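Local coordinates for salmonella plasmid virulence: SpvB (Salmonella typhimurium, PDB 6P0X), which probably transfers ADP-ribose from NAD(+) to an arginine of host actin as a secreted virulence toxin, and is represented here by its N-terminal domain alone, at residues Leu170-Val175 against Leu225-Ser230; Val250-Pro255 against Arg308-Tyr313. All coordinates share one frame; numbering follows the deposited sequence.

Contact 1: residues Leu170-Val175 against Leu225-Ser230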
ATOM      1  N   LEU A 170      -4.051  -1.699   3.727  1.00 24.08           N
ATOM      2  CA  LEU A 170      -3.357  -0.717   2.906  1.00 19.86           C
ATOM      3  C   LEU A 170      -4.313  -0.117   1.885  1.00 19.66           C
ATOM      4  O   LEU A 170      -5.178  -0.816   1.347  1.00 21.67           O
ATOM      5  CB  LEU A 170      -2.174  -1.374   2.192  1.00 23.58           C
ATOM      6  CG  LEU A 170      -1.249  -2.228   3.064  1.00 22.08           C
ATOM      7  CD1 LEU A 170      -0.146  -2.848   2.228  1.00 23.10           C
ATOM      8  CD2 LEU A 170      -0.655  -1.399   4.190  1.00 18.55           C
ATOM      9  N   VAL A 171      -4.150   1.184   1.617  1.00 20.24           N
ATOM     10  CA  VAL A 171      -5.020   1.844   0.650  1.00 23.37           C
ATOM     11  C   VAL A 171      -4.892   1.144  -0.693  1.00 25.86           C
ATOM     12  O   VAL A 171      -3.785   0.904  -1.195  1.00 27.47           O
ATOM     13  CB  VAL A 171      -4.707   3.346   0.553  1.00 25.07           C
ATOM     14  CG1 VAL A 171      -3.274   3.598   0.094  1.00 23.86           C
ATOM     15  CG2 VAL A 171      -5.695   4.022  -0.389  1.00 22.09           C
ATOM     16  N   GLU A 172      -6.027   0.771  -1.260  1.00 25.91           N
ATOM     17  CA  GLU A 172      -6.044  -0.002  -2.488  1.00 27.11           C
ATOM     18  C   GLU A 172      -6.690   0.729  -3.647  1.00 27.14           C
ATOM     19  O   GLU A 172      -6.278   0.521  -4.791  1.00 29.19           O
ATOM     20  CB  GLU A 172      -6.761  -1.343  -2.264  1.00 28.94           C
ATOM     21  CG  GLU A 172      -6.323  -2.441  -3.218  1.00 35.35           C
ATOM     22  CD  GLU A 172      -6.889  -3.797  -2.846  1.00 38.80           C
ATOM     23  OE1 GLU A 172      -7.620  -3.883  -1.837  1.00 41.04           O
ATOM     24  OE2 GLU A 172      -6.601  -4.779  -3.563  1.00 36.70           O
ATOM     25  N   GLU A 173      -7.680   1.582  -3.392  1.00 25.24           N
ATOM     26  CA  GLU A 173      -8.226   2.372  -4.490  1.00 26.87           C
ATOM     27  C   GLU A 173      -8.771   3.689  -3.961  1.00 31.63           C
ATOM     28  O   GLU A 173      -9.365   3.735  -2.883  1.00 35.86           O
ATOM     29  CB  GLU A 173      -9.324   1.618  -5.246  1.00 28.85           C
ATOM     30  CG  GLU A 173      -9.902   2.405  -6.414  1.00 33.06           C
ATOM     31  CD  GLU A 173     -11.065   1.702  -7.092  1.00 44.36           C
ATOM     32  OE1 GLU A 173     -11.576   2.241  -8.097  1.00 44.54           O
ATOM     33  OE2 GLU A 173     -11.476   0.623  -6.614  1.00 43.05           O
ATOM     34  N   SER A 174      -8.554   4.756  -4.725  1.00 30.17           N
ATOM     35  CA  SER A 174      -9.072   6.078  -4.403  1.00 30.42           C
ATOM     36  C   SER A 174      -9.823   6.628  -5.604  1.00 32.28           C
ATOM     37  O   SER A 174      -9.409   6.420  -6.748  1.00 38.96           O
ATOM     38  CB  SER A 174      -7.949   7.041  -4.011  1.00 28.06           C
ATOM     39  OG  SER A 174      -7.125   6.472  -3.012  1.00 29.79           O
ATOM     40  N   VAL A 175     -10.921   7.333  -5.341  1.00 32.01           N
ATOM     41  CA  VAL A 175     -11.733   7.926  -6.399  1.00 34.36           C
ATOM     42  C   VAL A 175     -12.157   9.326  -5.977  1.00 35.29           C
ATOM     43  O   VAL A 175     -12.479   9.567  -4.807  1.00 45.15           O
ATOM     44  CB  VAL A 175     -12.963   7.054  -6.749  1.00 37.18           C
ATOM     45  CG1 VAL A 175     -13.992   7.064  -5.620  1.00 37.29           C
ATOM     46  CG2 VAL A 175     -13.591   7.522  -8.052  1.00 38.05           C
ATOM     47  N   LEU A 225     -16.127   3.001  -7.209  1.00 44.57           N
ATOM     48  CA  LEU A 225     -14.844   2.337  -7.030  1.00 50.60           C
ATOM     49  C   LEU A 225     -14.865   0.993  -7.747  1.00 47.10           C
ATOM     50  O   LEU A 225     -15.802   0.206  -7.582  1.00 47.37           O
ATOM     51  CB  LEU A 225     -14.549   2.142  -5.542  1.00 41.64           C
ATOM     52  CG  LEU A 225     -14.242   3.387  -4.707  1.00 41.80           C
ATOM     53  CD1 LEU A 225     -14.569   3.134  -3.248  1.00 37.61           C
ATOM     54  CD2 LEU A 225     -12.779   3.774  -4.856  1.00 39.06           C
ATOM     55  N   TYR A 226     -13.828   0.735  -8.551  1.00 37.31           N
ATOM     56  CA  TYR A 226     -13.771  -0.517  -9.302  1.00 37.49           C
ATOM     57  C   TYR A 226     -13.786  -1.725  -8.374  1.00 36.29           C
ATOM     58  O   TYR A 226     -14.389  -2.756  -8.694  1.00 37.55           O
ATOM     59  CB  TYR A 226     -12.524  -0.556 -10.184  1.00 37.49           C
ATOM     60  CG  TYR A 226     -12.367   0.606 -11.139  1.00 41.99           C
ATOM     61  CD1 TYR A 226     -13.350   0.902 -12.080  1.00 43.12           C
ATOM     62  CD2 TYR A 226     -11.220   1.387 -11.122  1.00 37.73           C
ATOM     63  CE1 TYR A 226     -13.199   1.960 -12.963  1.00 43.56           C
ATOM     64  CE2 TYR A 226     -11.058   2.442 -12.001  1.00 42.67           C
ATOM     65  CZ  TYR A 226     -12.048   2.726 -12.917  1.00 49.68           C
ATOM     66  OH  TYR A 226     -11.883   3.778 -13.788  1.00 52.24           O
ATOM     67  N   LEU A 227     -13.136  -1.616  -7.216  1.00 34.60           N
ATOM     68  CA  LEU A 227     -12.991  -2.768  -6.337  1.00 39.24           C
ATOM     69  C   LEU A 227     -14.292  -3.154  -5.648  1.00 42.35           C
ATOM     70  O   LEU A 227     -14.326  -4.189  -4.972  1.00 39.54           O
ATOM     71  CB  LEU A 227     -11.903  -2.494  -5.296  1.00 39.94           C
ATOM     72  CG  LEU A 227     -10.492  -2.369  -5.873  1.00 38.38           C
ATOM     73  CD1 LEU A 227      -9.488  -2.014  -4.789  1.00 35.77           C
ATOM     74  CD2 LEU A 227     -10.087  -3.648  -6.593  1.00 38.89           C
ATOM     75  N   TRP A 228     -15.355  -2.357  -5.795  1.00 43.30           N
ATOM     76  CA  TRP A 228     -16.675  -2.814  -5.374  1.00 50.51           C
ATOM     77  C   TRP A 228     -17.099  -4.044  -6.167  1.00 62.00           C
ATOM     78  O   TRP A 228     -17.704  -4.972  -5.618  1.00 61.23           O
ATOM     79  CB  TRP A 228     -17.718  -1.708  -5.560  1.00 47.17           C
ATOM     80  CG  TRP A 228     -17.704  -0.572  -4.565  1.00 40.47           C
ATOM     81  CD1 TRP A 228     -17.774   0.759  -4.857  1.00 40.78           C
ATOM     82  CD2 TRP A 228     -17.656  -0.665  -3.133  1.00 38.07           C
ATOM     83  NE1 TRP A 228     -17.758   1.501  -3.704  1.00 39.34           N
ATOM     84  CE2 TRP A 228     -17.686   0.653  -2.631  1.00 37.79           C
ATOM     85  CE3 TRP A 228     -17.581  -1.729  -2.228  1.00 36.14           C
ATOM     86  CZ2 TRP A 228     -17.646   0.935  -1.266  1.00 36.02           C
ATOM     87  CZ3 TRP A 228     -17.543  -1.446  -0.871  1.00 35.47           C
ATOM     88  CH2 TRP A 228     -17.577  -0.124  -0.405  1.00 31.70           C
ATOM     89  N   THR A 229     -16.775  -4.071  -7.460  1.00 67.15           N
ATOM     90  CA  THR A 229     -17.265  -5.086  -8.384  1.00 70.31           C
ATOM     91  C   THR A 229     -16.315  -6.272  -8.522  1.00 70.37           C
ATOM     92  O   THR A 229     -16.745  -7.426  -8.435  1.00 74.36           O
ATOM     93  CB  THR A 229     -17.504  -4.453  -9.756  1.00 66.46           C
ATOM     94  OG1 THR A 229     -18.550  -3.481  -9.654  1.00 68.74           O
ATOM     95  CG2 THR A 229     -17.889  -5.510 -10.778  1.00 73.79           C
ATOM     96  N   SER A 230     -15.029  -6.010  -8.739  1.00 66.05           N
ATOM     97  CA  SER A 230     -14.071  -7.053  -9.065  1.00 65.45           C
ATOM     98  C   SER A 230     -12.863  -6.967  -8.144  1.00 63.54           C
ATOM     99  O   SER A 230     -12.649  -5.974  -7.444  1.00 69.49           O
ATOM    100  CB  SER A 230     -13.621  -6.947 -10.525  1.00 68.75           C
ATOM    101  OG  SER A 230     -13.266  -5.610 -10.832  1.00 71.52           O
TER
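The carboxylate of Glu173 receives two consecutive backbone N-H groups of the 225-230 loop, one on each oxygen. Tyr226 N gives its hydrogen to Glu173 OE1 (2.7 Å, N-H...O 154°), and Leu227 N gives its own to Glu173 OE2 (2.9 Å), both bonds fairly straight. Both oxygens use their syn lone pairs, so the group is held as a fork, and the paired bonds fix its rotation. Residues 226-229 have helical backbone angles, and the two N-H groups lie at the start of this turn, a placing that would probably favour the ionised acid. His181 ND1 makes a further hydrogen bond to Glu173 OE1, and its ring stacks on Tyr226. The glutamate reaches the loop fully extended, CG anti to the backbone N (chi1 -179°). The planes of the Tyr226 ring and the Glu173 carboxylate are 14° apart, with Tyr226 CD2 3.2 Å from Glu173 OE1. Leu225 runs past the glutamate in the opposite direction, bringing its CD2 to 3.5 Å from Glu173 CG and 3.6 Å from Val175 CG1. Leu227 crosses Glu172 at about a right angle, Leu227 CD1 against Glu172 CG at 3.6 Å, while the Glu172 carboxylate turns to Thr152. Glu172 and Glu173 form a classic beta bulge opposite Leu148. Beyond it, Leu225 and Leu227 pack on strand 146-149, and Trp228 meets Phe136 and Leu138 of strand 135-140, so the loop lies across neighbouring antiparallel strands.

Contact 2: residues Val250-Pro255 against Arg308-Tyr313; sequences VDPQVP and RLLLEY. With AKR (acrylic acid), chain E.
A type I beta turn over Asp251-Val254, combined with an Asx turn, presents the carbonyl of Asp251 to Arg308 of strand 304-314. Val254 N closes the beta turn on Asp251 O, and Asp251 OD1 accepts from Gln253 N at 2.9 Å, the donor lying well above the carboxylate plane. Arg308 reaches into this bend with its chain extended from CG to NE, and CG anti to the backbone N (chi1 172°) sends the guanidinium toward the loop's carbonyls. Arg308 NH1 donates to Asp251 O (3.0 Å, 146°), from the face opposite to Val254 N, and makes a weak bond to Val254 O, also 3.0 Å. Arg308 NH2 adds a weak bond to Asp251 O at 3.3 Å. A water donates to Val254 O at 2.8 Å and weakly accepts from Arg308 NH2. Tyr330 OH bonds to both Arg308 NH1 and Pro252 O, while Gln288 takes Arg308 NE. Next to this polar centre, Leu310 CD2 lies 4.0 Å from Pro252 CB and close to Val250 O. Further along the strand, Glu312 OE2 is 3.0 Å from acrylic acid O. The whole is a loop held to an antiparallel strand largely through Arg308, which takes the carbonyl of Asp251 in the Asx turn and, weakly, that of Val254 just after it.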
ATOM      1  N   VAL A 250      19.482  -3.130 -12.124  1.00 56.11           N
ATOM      2  CA  VAL A 250      19.879  -1.843 -11.564  1.00 56.61           C
ATOM      3  C   VAL A 250      21.035  -1.225 -12.334  1.00 57.92           C
ATOM      4  O   VAL A 250      21.646  -0.260 -11.860  1.00 51.03           O
ATOM      5  CB  VAL A 250      20.223  -1.964 -10.070  1.00 46.42           C
ATOM      6  CG1 VAL A 250      19.019  -2.460  -9.290  1.00 39.10           C
ATOM      7  CG2 VAL A 250      21.418  -2.890  -9.871  1.00 43.39           C
ATOM      8  N   ASP A 251      21.355  -1.756 -13.507  1.00 64.49           N
ATOM      9  CA  ASP A 251      22.426  -1.202 -14.326  1.00 62.86           C
ATOM     10  C   ASP A 251      21.966   0.131 -14.904  1.00 60.67           C
ATOM     11  O   ASP A 251      20.939   0.173 -15.594  1.00 60.36           O
ATOM     12  CB  ASP A 251      22.793  -2.184 -15.443  1.00 67.37           C
ATOM     13  CG  ASP A 251      24.062  -1.792 -16.199  1.00 70.30           C
ATOM     14  OD1 ASP A 251      24.449  -0.604 -16.182  1.00 69.04           O
ATOM     15  OD2 ASP A 251      24.672  -2.685 -16.826  1.00 69.30           O
ATOM     16  N   PRO A 252      22.667   1.238 -14.639  1.00 64.90           N
ATOM     17  CA  PRO A 252      22.245   2.522 -15.218  1.00 62.52           C
ATOM     18  C   PRO A 252      22.377   2.569 -16.730  1.00 68.33           C
ATOM     19  O   PRO A 252      21.775   3.449 -17.358  1.00 70.71           O
ATOM     20  CB  PRO A 252      23.172   3.539 -14.542  1.00 54.84           C
ATOM     21  CG  PRO A 252      24.368   2.745 -14.133  1.00 54.90           C
ATOM     22  CD  PRO A 252      23.843   1.386 -13.764  1.00 60.44           C
ATOM     23  N   GLN A 253      23.147   1.661 -17.333  1.00 69.95           N
ATOM     24  CA  GLN A 253      23.295   1.652 -18.783  1.00 79.40           C
ATOM     25  C   GLN A 253      22.130   0.955 -19.478  1.00 78.49           C
ATOM     26  O   GLN A 253      21.797   1.304 -20.615  1.00 83.19           O
ATOM     27  CB  GLN A 253      24.606   0.966 -19.176  1.00 82.48           C
ATOM     28  CG  GLN A 253      25.848   1.555 -18.528  1.00 79.75           C
ATOM     29  CD  GLN A 253      27.122   0.836 -18.942  1.00 88.55           C
ATOM     30  OE1 GLN A 253      27.176   0.196 -19.994  1.00 94.36           O
ATOM     31  NE2 GLN A 253      28.155   0.937 -18.113  1.00 88.57           N
ATOM     32  N   VAL A 254      21.503  -0.014 -18.825  1.00 75.80           N
ATOM     33  CA  VAL A 254      20.428  -0.805 -19.417  1.00 77.48           C
ATOM     34  C   VAL A 254      19.095  -0.271 -18.898  1.00 74.76           C
ATOM     35  O   VAL A 254      18.874  -0.282 -17.677  1.00 73.88           O
ATOM     36  CB  VAL A 254      20.587  -2.298 -19.095  1.00 75.40           C
ATOM     37  CG1 VAL A 254      19.517  -3.115 -19.803  1.00 74.84           C
ATOM     38  CG2 VAL A 254      21.978  -2.775 -19.489  1.00 75.75           C
ATOM     39  N   PRO A 255      18.199   0.194 -19.764  1.00 70.11           N
ATOM     40  CA  PRO A 255      16.887   0.668 -19.303  1.00 66.61           C
ATOM     41  C   PRO A 255      16.020  -0.485 -18.831  1.00 67.73           C
ATOM     42  O   PRO A 255      16.031  -1.571 -19.432  1.00 74.23           O
ATOM     43  CB  PRO A 255      16.297   1.334 -20.553  1.00 63.07           C
ATOM     44  CG  PRO A 255      16.935   0.607 -21.685  1.00 60.90           C
ATOM     45  CD  PRO A 255      18.338   0.295 -21.228  1.00 63.83           C
ATOM     46  N   ARG A 308      13.403   7.494 -14.531  1.00 44.95           N
ATOM     47  CA  ARG A 308      13.922   6.395 -13.721  1.00 44.59           C
ATOM     48  C   ARG A 308      14.658   6.978 -12.523  1.00 41.08           C
ATOM     49  O   ARG A 308      15.760   7.508 -12.674  1.00 40.45           O
ATOM     50  CB  ARG A 308      14.858   5.507 -14.546  1.00 42.57           C
ATOM     51  CG  ARG A 308      15.592   4.442 -13.744  1.00 44.04           C
ATOM     52  CD  ARG A 308      16.541   3.655 -14.625  1.00 45.94           C
ATOM     53  NE  ARG A 308      16.950   2.404 -13.994  1.00 51.38           N
ATOM     54  CZ  ARG A 308      17.872   1.582 -14.488  1.00 52.73           C
ATOM     55  NH1 ARG A 308      18.484   1.874 -15.626  1.00 52.76           N
ATOM     56  NH2 ARG A 308      18.181   0.465 -13.845  1.00 55.74           N
ATOM     57  N   LEU A 309      14.074   6.870 -11.333  1.00 35.97           N
ATOM     58  CA  LEU A 309      14.765   7.250 -10.109  1.00 39.90           C
ATOM     59  C   LEU A 309      15.541   6.031  -9.629  1.00 33.70           C
ATOM     60  O   LEU A 309      14.948   5.044  -9.180  1.00 41.04           O
ATOM     61  CB  LEU A 309      13.779   7.737  -9.049  1.00 32.73           C
ATOM     62  CG  LEU A 309      14.360   7.957  -7.647  1.00 34.77           C
ATOM     63  CD1 LEU A 309      15.440   9.028  -7.661  1.00 33.03           C
ATOM     64  CD2 LEU A 309      13.268   8.303  -6.639  1.00 30.12           C
ATOM     65  N   LEU A 310      16.865   6.106  -9.732  1.00 34.82           N
ATOM     66  CA  LEU A 310      17.764   5.028  -9.353  1.00 38.80           C
ATOM     67  C   LEU A 310      18.378   5.345  -8.001  1.00 40.34           C
ATOM     68  O   LEU A 310      18.918   6.443  -7.793  1.00 51.36           O
ATOM     69  CB  LEU A 310      18.865   4.826 -10.396  1.00 36.82           C
ATOM     70  CG  LEU A 310      19.701   3.554 -10.214  1.00 46.78           C
ATOM     71  CD1 LEU A 310      18.819   2.313 -10.117  1.00 40.33           C
ATOM     72  CD2 LEU A 310      20.727   3.410 -11.335  1.00 43.34           C
ATOM     73  N   LEU A 311      18.276   4.379  -7.093  1.00 34.55           N
ATOM     74  CA  LEU A 311      18.745   4.484  -5.723  1.00 31.53           C
ATOM     75  C   LEU A 311      19.989   3.625  -5.556  1.00 33.02           C
ATOM     76  O   LEU A 311      20.017   2.472  -5.998  1.00 35.16           O
ATOM     77  CB  LEU A 311      17.659   4.031  -4.748  1.00 29.56           C
ATOM     78  CG  LEU A 311      16.267   4.642  -4.941  1.00 32.41           C
ATOM     79  CD1 LEU A 311      15.242   3.945  -4.057  1.00 27.04           C
ATOM     80  CD2 LEU A 311      16.276   6.143  -4.680  1.00 30.48           C
ATOM     81  N   GLU A 312      21.019   4.191  -4.940  1.00 34.63           N
ATOM     82  CA  GLU A 312      22.245   3.480  -4.613  1.00 39.31           C
ATOM     83  C   GLU A 312      22.341   3.347  -3.101  1.00 34.07           C
ATOM     84  O   GLU A 312      22.169   4.339  -2.375  1.00 31.25           O
ATOM     85  CB  GLU A 312      23.471   4.215  -5.161  1.00 40.47           C
ATOM     86  CG  GLU A 312      23.423   4.490  -6.654  1.00 55.04           C
ATOM     87  CD  GLU A 312      24.665   5.204  -7.151  1.00 70.15           C
ATOM     88  OE1 GLU A 312      25.782   4.779  -6.786  1.00 75.23           O
ATOM     89  OE2 GLU A 312      24.524   6.191  -7.903  1.00 74.32           O
ATOM     90  N   TYR A 313      22.658   2.135  -2.642  1.00 29.70           N
ATOM     91  CA  TYR A 313      22.685   1.785  -1.232  1.00 34.61           C
ATOM     92  C   TYR A 313      24.078   1.345  -0.817  1.00 37.15           C
ATOM     93  O   TYR A 313      24.839   0.789  -1.615  1.00 32.19           O
ATOM     94  CB  TYR A 313      21.724   0.632  -0.910  1.00 28.27           C
ATOM     95  CG  TYR A 313      20.258   0.960  -0.997  1.00 27.07           C
ATOM     96  CD1 TYR A 313      19.584   1.505   0.087  1.00 25.52           C
ATOM     97  CD2 TYR A 313      19.538   0.696  -2.153  1.00 27.96           C
ATOM     98  CE1 TYR A 313      18.239   1.795   0.016  1.00 30.38           C
ATOM     99  CE2 TYR A 313      18.195   0.981  -2.233  1.00 33.76           C
ATOM    100  CZ  TYR A 313      17.549   1.531  -1.145  1.00 31.13           C
ATOM    101  OH  TYR A 313      16.208   1.819  -1.217  1.00 35.79           O
TER
HETATM  102  CA  AKR E 403      28.304   8.308  -6.576  1.00 64.66           C
HETATM  103  CB  AKR E 403      29.323   9.124  -6.387  1.00 59.13           C
HETATM  104  C   AKR E 403      27.633   8.218  -7.945  1.00 64.69           C
HETATM  105  O   AKR E 403      26.418   8.525  -8.085  1.00 62.64           O
HETATM  106  OXT AKR E 403      28.299   7.837  -8.943  1.00 64.42           O
HETATM  107  O   HOH W   1      18.746  -2.290 -15.777  1.00 61.41           O

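Contact 1 and contact 2 occupy separate parts of the domain, their centres about 32 Å apart and their nearest atoms about 17 Å. They follow in series along the chain: 170-175 packs against 225-230 before 250-255 meets 308-313. A succession of antiparallel pairings connects them, from strand 165-175 through 181-188, 215-218, 237-244 and 288-293 to 304-314. Contact 1 is buried, about 12 Å from the centre of the chain, whereas contact 2 is partly buried, about 23 Å out. In both, a charged strand side chain meets backbone groups of a loop, so two loops are tied to distant strands of one strand-rich N-terminal domain.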